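Local coordinates for Udp-n-acetylglucosamine pyrophosphorylase (Trypanosoma brucei, PDB 4BQH), which probably catalyses the reaction of UTP with N-acetyl-alpha-D-glucosamine 1-phosphate that yields UDP-N-acetyl-alpha-D-glucosamine and diphosphate, at residues E400-L403 with F404-F407; N55-L58 with R59-E63; M179-G182 with Q183-A186. One frame throughout, in Å; residues are numbered along the deposited sequence.

Contact 1: E400-L403 with F404-F407. With 9VU ((3S)-3-[2-(1,3-benzodioxol-5-yl)-2-oxidanylidene-ethyl]-4-bromanyl-5-methyl-3-oxidanyl-1H-indol-2-one), chain C.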
# COMPACT_ATOMS: atom_id res chain seq x y z
N GLU A 400 -2.87 16.37 5.78
CA GLU A 400 -2.46 15.06 5.26
C GLU A 400 -1.40 15.22 4.19
O GLU A 400 -1.36 16.23 3.49
CB GLU A 400 -3.68 14.30 4.67
CG GLU A 400 -4.69 13.85 5.75
CD GLU A 400 -5.93 13.15 5.19
OE1 GLU A 400 -6.21 13.23 3.98
OE2 GLU A 400 -6.66 12.51 5.99
N ALA A 401 -0.53 14.22 4.05
CA ALA A 401 0.33 14.17 2.88
C ALA A 401 0.38 12.74 2.35
O ALA A 401 0.21 11.78 3.11
CB ALA A 401 1.74 14.69 3.20
N PHE A 402 0.61 12.62 1.05
CA PHE A 402 0.58 11.32 0.36
C PHE A 402 1.88 11.07 -0.38
O PHE A 402 2.62 12.02 -0.66
CB PHE A 402 -0.60 11.29 -0.62
CG PHE A 402 -1.88 11.62 0.05
CD1 PHE A 402 -2.49 10.68 0.88
CD2 PHE A 402 -2.39 12.91 -0.02
CE1 PHE A 402 -3.64 11.01 1.58
CE2 PHE A 402 -3.57 13.24 0.67
CZ PHE A 402 -4.18 12.29 1.47
N LEU A 403 2.16 9.80 -0.67
CA LEU A 403 3.34 9.46 -1.42
C LEU A 403 3.44 10.35 -2.66
O LEU A 403 4.51 10.91 -2.93
CB LEU A 403 3.33 7.97 -1.79
CG LEU A 403 3.67 7.14 -0.55
CD1 LEU A 403 2.90 5.84 -0.50
CD2 LEU A 403 5.15 6.89 -0.57
N PHE A 404 2.33 10.54 -3.36
CA PHE A 404 2.36 11.31 -4.62
C PHE A 404 2.78 12.76 -4.46
O PHE A 404 3.18 13.39 -5.42
CB PHE A 404 1.06 11.20 -5.46
CG PHE A 404 -0.17 11.82 -4.81
CD1 PHE A 404 -0.32 13.21 -4.70
CD2 PHE A 404 -1.20 10.99 -4.34
CE1 PHE A 404 -1.44 13.77 -4.10
CE2 PHE A 404 -2.35 11.56 -3.75
CZ PHE A 404 -2.46 12.95 -3.64
N ASP A 405 2.69 13.31 -3.25
CA ASP A 405 3.12 14.70 -3.05
C ASP A 405 4.63 14.82 -3.23
O ASP A 405 5.15 15.92 -3.47
CB ASP A 405 2.73 15.17 -1.64
CG ASP A 405 1.24 15.45 -1.51
OD1 ASP A 405 0.66 16.17 -2.36
OD2 ASP A 405 0.64 14.99 -0.51
N LEU A 406 5.34 13.70 -3.08
CA LEU A 406 6.80 13.73 -3.20
C LEU A 406 7.31 13.35 -4.59
O LEU A 406 8.53 13.40 -4.84
CB LEU A 406 7.45 12.82 -2.14
CG LEU A 406 7.41 13.35 -0.68
CD1 LEU A 406 8.15 14.66 -0.48
CD2 LEU A 406 5.98 13.48 -0.23
N PHE A 407 6.42 12.95 -5.50
CA PHE A 407 6.92 12.48 -6.80
C PHE A 407 7.56 13.61 -7.61
O PHE A 407 8.33 13.34 -8.53
CB PHE A 407 5.83 11.80 -7.63
CG PHE A 407 5.28 10.54 -7.00
CD1 PHE A 407 6.02 9.83 -6.08
CD2 PHE A 407 4.03 10.05 -7.41
CE1 PHE A 407 5.50 8.65 -5.51
CE2 PHE A 407 3.50 8.90 -6.85
CZ PHE A 407 4.24 8.21 -5.90
OAN 9VU C . 7.84 16.67 11.51
CAH 9VU C . 8.57 15.83 10.93
NAG 9VU C . 9.56 15.16 11.53
CAC 9VU C . 10.16 14.36 10.62
CAB 9VU C . 11.21 13.54 10.79
CAA 9VU C . 11.75 12.78 9.74
CAF 9VU C . 11.18 12.92 8.47
CAJ 9VU C . 11.70 12.17 7.37
CAE 9VU C . 10.07 13.79 8.35
BRA 9VU C . 9.28 13.89 6.62
CAD 9VU C . 9.57 14.50 9.40
CAI 9VU C . 8.52 15.46 9.56
OAL 9VU C . 8.82 16.65 8.82
CAM 9VU C . 7.12 15.03 9.03
CAO 9VU C . 6.49 13.88 9.84
OAP 9VU C . 7.04 13.53 10.89
CAQ 9VU C . 5.27 13.30 9.35
CAV 9VU C . 4.81 13.51 8.05
CAU 9VU C . 3.66 12.97 7.61
OAY 9VU C . 3.08 13.07 6.38
CAX 9VU C . 1.71 12.66 6.61
OAW 9VU C . 1.81 11.75 7.71
CAT 9VU C . 2.92 12.19 8.39
CAS 9VU C . 3.31 11.93 9.65
CAR 9VU C . 4.49 12.47 10.15
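Phe402 and Asp405 bond to each other twice, at the start of three overlapping type I beta turns that follow strand 394-400. The amide N of Phe402 gives a fairly straight bond to Asp405 OD2 at 2.8 Å, on the anti side of the carboxylate, while Asp405 N returns one to Phe402 O from above that carbonyl plane, at 2.9 Å. The short aspartate suits its place, because CG lies beside its own backbone N (chi1 -74°) and the carboxylate can fold back onto the preceding chain. Leu406 N then bonds to Leu403 O at 2.9 Å, closing the second turn, and Phe407 N to Phe404 O, closing the third. The Phe402 ring, which lies alongside the Asp405 carboxylate, runs nearly parallel to the Phe404 ring but slid apart from it, with planes at 21°, and Phe402 CB makes a CH-pi contact over the Phe404 face, 3.8 Å from its centroid. Further out, His381 meets the Phe402 ring edge-to-face, Asn238 OD1 accepts from Leu403 N, and Phe366 and Phe242 pack against Leu406. Ala401 belongs to the inhibitor pocket: its small CB lies 3.8 Å from benzodioxole oxygen OAY and 3.9 Å from Asp405 OD2.

Contact 2: N55-L58 with R59-E63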
# COMPACT_ATOMS: atom_id res chain seq x y z
N ASN A 55 3.84 24.11 12.46
CA ASN A 55 3.24 25.45 12.35
C ASN A 55 3.38 26.02 10.94
O ASN A 55 2.44 26.60 10.40
CB ASN A 55 3.86 26.41 13.37
CG ASN A 55 3.67 25.94 14.81
OD1 ASN A 55 2.65 25.33 15.17
ND2 ASN A 55 4.67 26.25 15.64
N ASP A 56 4.56 25.84 10.33
CA ASP A 56 4.77 26.29 8.95
C ASP A 56 3.91 25.49 7.98
O ASP A 56 3.41 26.04 7.01
CB ASP A 56 6.23 26.10 8.54
CG ASP A 56 7.17 27.06 9.24
OD1 ASP A 56 6.70 28.12 9.69
OD2 ASP A 56 8.38 26.75 9.33
N VAL A 57 3.78 24.20 8.25
CA VAL A 57 2.96 23.33 7.41
C VAL A 57 1.52 23.85 7.45
O VAL A 57 0.87 24.01 6.41
CB VAL A 57 3.02 21.87 7.90
CG1 VAL A 57 2.02 21.01 7.13
CG2 VAL A 57 4.44 21.31 7.71
N LEU A 58 1.02 24.13 8.65
CA LEU A 58 -0.37 24.59 8.77
C LEU A 58 -0.56 25.88 8.00
O LEU A 58 -1.51 26.03 7.22
CB LEU A 58 -0.77 24.83 10.23
CG LEU A 58 -2.18 25.40 10.44
CD1 LEU A 58 -3.23 24.36 10.04
CD2 LEU A 58 -2.34 25.80 11.90
N ARG A 59 0.37 26.81 8.18
CA ARG A 59 0.24 28.12 7.58
C ARG A 59 0.18 28.03 6.05
O ARG A 59 -0.72 28.62 5.42
CB ARG A 59 1.40 29.00 8.00
CG ARG A 59 1.24 30.45 7.61
CD ARG A 59 2.50 31.19 7.99
NE ARG A 59 2.44 32.60 7.62
CZ ARG A 59 3.37 33.47 7.99
NH1 ARG A 59 4.39 33.04 8.71
NH2 ARG A 59 3.26 34.74 7.63
N GLU A 60 1.12 27.29 5.47
CA GLU A 60 1.21 27.15 4.02
C GLU A 60 0.05 26.35 3.46
O GLU A 60 -0.56 26.73 2.45
CB GLU A 60 2.54 26.51 3.60
CG GLU A 60 2.54 26.10 2.13
CD GLU A 60 3.74 26.56 1.33
OE1 GLU A 60 4.81 26.80 1.93
OE2 GLU A 60 3.63 26.67 0.09
N SER A 61 -0.27 25.24 4.14
CA SER A 61 -1.36 24.38 3.67
C SER A 61 -2.70 25.13 3.66
O SER A 61 -3.51 24.91 2.77
CB SER A 61 -1.46 23.09 4.49
OG SER A 61 -0.22 22.41 4.47
N LEU A 62 -2.92 26.00 4.63
CA LEU A 62 -4.12 26.84 4.62
C LEU A 62 -4.13 27.79 3.43
O LEU A 62 -5.17 27.93 2.78
CB LEU A 62 -4.29 27.62 5.93
CG LEU A 62 -4.79 26.81 7.14
CD1 LEU A 62 -4.68 27.62 8.43
CD2 LEU A 62 -6.20 26.25 6.95
N GLU A 63 -3.00 28.44 3.15
CA GLU A 63 -2.88 29.35 1.97
C GLU A 63 -3.20 28.67 0.64
O GLU A 63 -3.95 29.22 -0.19
CB GLU A 63 -1.48 29.94 1.89
CG GLU A 63 -1.19 30.98 2.95
CD GLU A 63 -2.17 32.13 2.89
OE1 GLU A 63 -2.18 32.84 1.85
OE2 GLU A 63 -2.91 32.31 3.87
O HOH W 1 5.68 29.92 7.98
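Ser61 reaches back one helical turn to Val57 within helix 51-64. Its CB lies 3.2 Å from Val57 O, and OG, set beside its own backbone N by chi1 of -56°, donates to that same oxygen at 2.7 Å, from above the carbonyl plane. Val57 O therefore accepts two bonds, since Ser61 N also meets it, at 2.8 Å. This is a common way for a buried helical serine to satisfy its hydroxyl within its own helix; OG also has weak bonds to Thr378 O and Tyr380 N of the neighbouring loop. At 3.7 Å, Val57 CG1 touches OG and adds an apolar flank. One residue on, Leu62 lies alongside Leu58, pointing the same way, with CD1 3.9 Å from Leu58 CG. The outer side is polar: Asp56 OD1 accepts from a water at 2.7 Å, and that water takes a weak, long bond from NH1 of the extended Arg59. Glu60, at the border of the two sides, bonds through OE1 to Thr378 OG1. The helix is thus amphipathic. Its buried side rests on strand 394-400, where Val57 and Ser61 touch Leu399 and Leu58 and Leu62 touch Ile397, while Asn55 bonds to Ala18 and Gln20 near the N-terminus of the chain.

Contact 3: M179-G182 with Q183-A186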
# COMPACT_ATOMS: atom_id res chain seq x y z
N MET A 179 3.79 -1.29 8.41
CA MET A 179 3.74 0.06 8.97
C MET A 179 2.52 0.23 9.85
O MET A 179 1.40 0.45 9.39
CB MET A 179 3.81 1.16 7.90
CG MET A 179 4.11 2.51 8.59
SD MET A 179 4.32 3.84 7.40
CE MET A 179 2.63 4.21 7.02
N THR A 180 2.75 0.12 11.15
CA THR A 180 1.68 0.09 12.13
C THR A 180 1.34 1.54 12.54
O THR A 180 1.93 2.49 12.05
CB THR A 180 2.16 -0.68 13.36
OG1 THR A 180 3.41 -0.12 13.79
CG2 THR A 180 2.38 -2.17 12.99
N SER A 181 0.38 1.68 13.44
CA SER A 181 0.24 2.92 14.20
C SER A 181 0.89 2.76 15.57
O SER A 181 1.13 1.63 16.03
CB SER A 181 -1.24 3.30 14.37
OG SER A 181 -1.92 2.40 15.25
N GLY A 182 1.17 3.88 16.23
CA GLY A 182 1.68 3.84 17.59
C GLY A 182 0.76 3.01 18.47
O GLY A 182 1.21 2.16 19.25
N GLN A 183 -0.54 3.20 18.29
CA GLN A 183 -1.50 2.52 19.13
C GLN A 183 -1.72 1.05 18.81
O GLN A 183 -2.01 0.28 19.70
CB GLN A 183 -2.82 3.27 19.18
CG GLN A 183 -2.69 4.55 19.99
CD GLN A 183 -4.02 5.24 20.22
OE1 GLN A 183 -4.84 5.37 19.30
NE2 GLN A 183 -4.23 5.70 21.45
N ASN A 184 -1.57 0.66 17.54
CA ASN A 184 -1.86 -0.72 17.14
C ASN A 184 -0.64 -1.62 16.96
O ASN A 184 -0.77 -2.79 16.61
CB ASN A 184 -2.83 -0.77 15.94
CG ASN A 184 -2.14 -0.62 14.58
OD1 ASN A 184 -0.91 -0.63 14.46
ND2 ASN A 184 -2.95 -0.49 13.53
N ASP A 185 0.54 -1.07 17.24
CA ASP A 185 1.77 -1.80 16.93
C ASP A 185 1.90 -3.09 17.73
O ASP A 185 2.11 -4.17 17.17
CB ASP A 185 3.01 -0.91 17.09
CG ASP A 185 4.29 -1.65 16.77
OD1 ASP A 185 4.81 -2.37 17.65
OD2 ASP A 185 4.77 -1.57 15.63
N ALA A 186 1.71 -2.99 19.05
CA ALA A 186 1.86 -4.15 19.93
C ALA A 186 0.89 -5.26 19.58
O ALA A 186 1.27 -6.42 19.49
CB ALA A 186 1.70 -3.72 21.38
O HOH W 2 1.10 -0.49 20.57
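From Thr180 of strand 175-180 to Asp185, which opens helix 185-194, the chain doubles back until the two CA atoms are 5.2 Å apart. Thr180 and Ser181 are extended; Gly182 and Gln183 then take right-handed helical angles, forming a type I turn whose closing bond, Asn184 N to Ser181 O at 3.2 Å, is weak. Side chains reinforce it. Ser181 OG, lying between its backbone N and carbonyl carbon (chi1 70°), is well placed to accept from Asn184 N at 2.9 Å. In return Asn184 OD1 accepts from Ser181 N at 2.8 Å, the donor standing above the amide's carbonyl plane. Such reciprocal bonding three residues apart resembles a capping box, here around the turn that leads into the helix of a beta-alpha-beta unit made by strand 175-180, helix 185-194 and strand 205-209. Asparagine suits this place because its amide offers both an acceptor and a donor: ND2 donates to Ala120 O, just after the neighbouring strand 114-119. One residue on, Asp185 OD2 accepts from Thr180 OG1 at 2.7 Å through its anti lone pair, and the other carboxylate oxygen, OD1, bonds to Gln189 NE2. A water further bridges the turn, donating to Gly182 O at 3.0 Å and accepting from Ala186 N at 3.0 Å.

In the fold
Along the chain the order is contact 2, contact 3, contact 1, and all three belong to the catalytic region that UDPGP enzymes share, of the GT-A type. Contacts 1 and 2 have centres about 16 Å apart and share strand 394-400: helix 51-64 packs on it, and 400-407 begins at its end. The allosteric inhibitor sits near both, touching Ala401 and lying about 6 Å from the side chain of Val57. Contact 3 is more distant, its centre about 21 Å from contact 1 and about 27 Å from contact 2. It leads out of strand 175-180 of the mixed sheet; helix 241-246 packs against both Leu403 and Met179, a possible structural connection between the inhibitor's surroundings and the sheet.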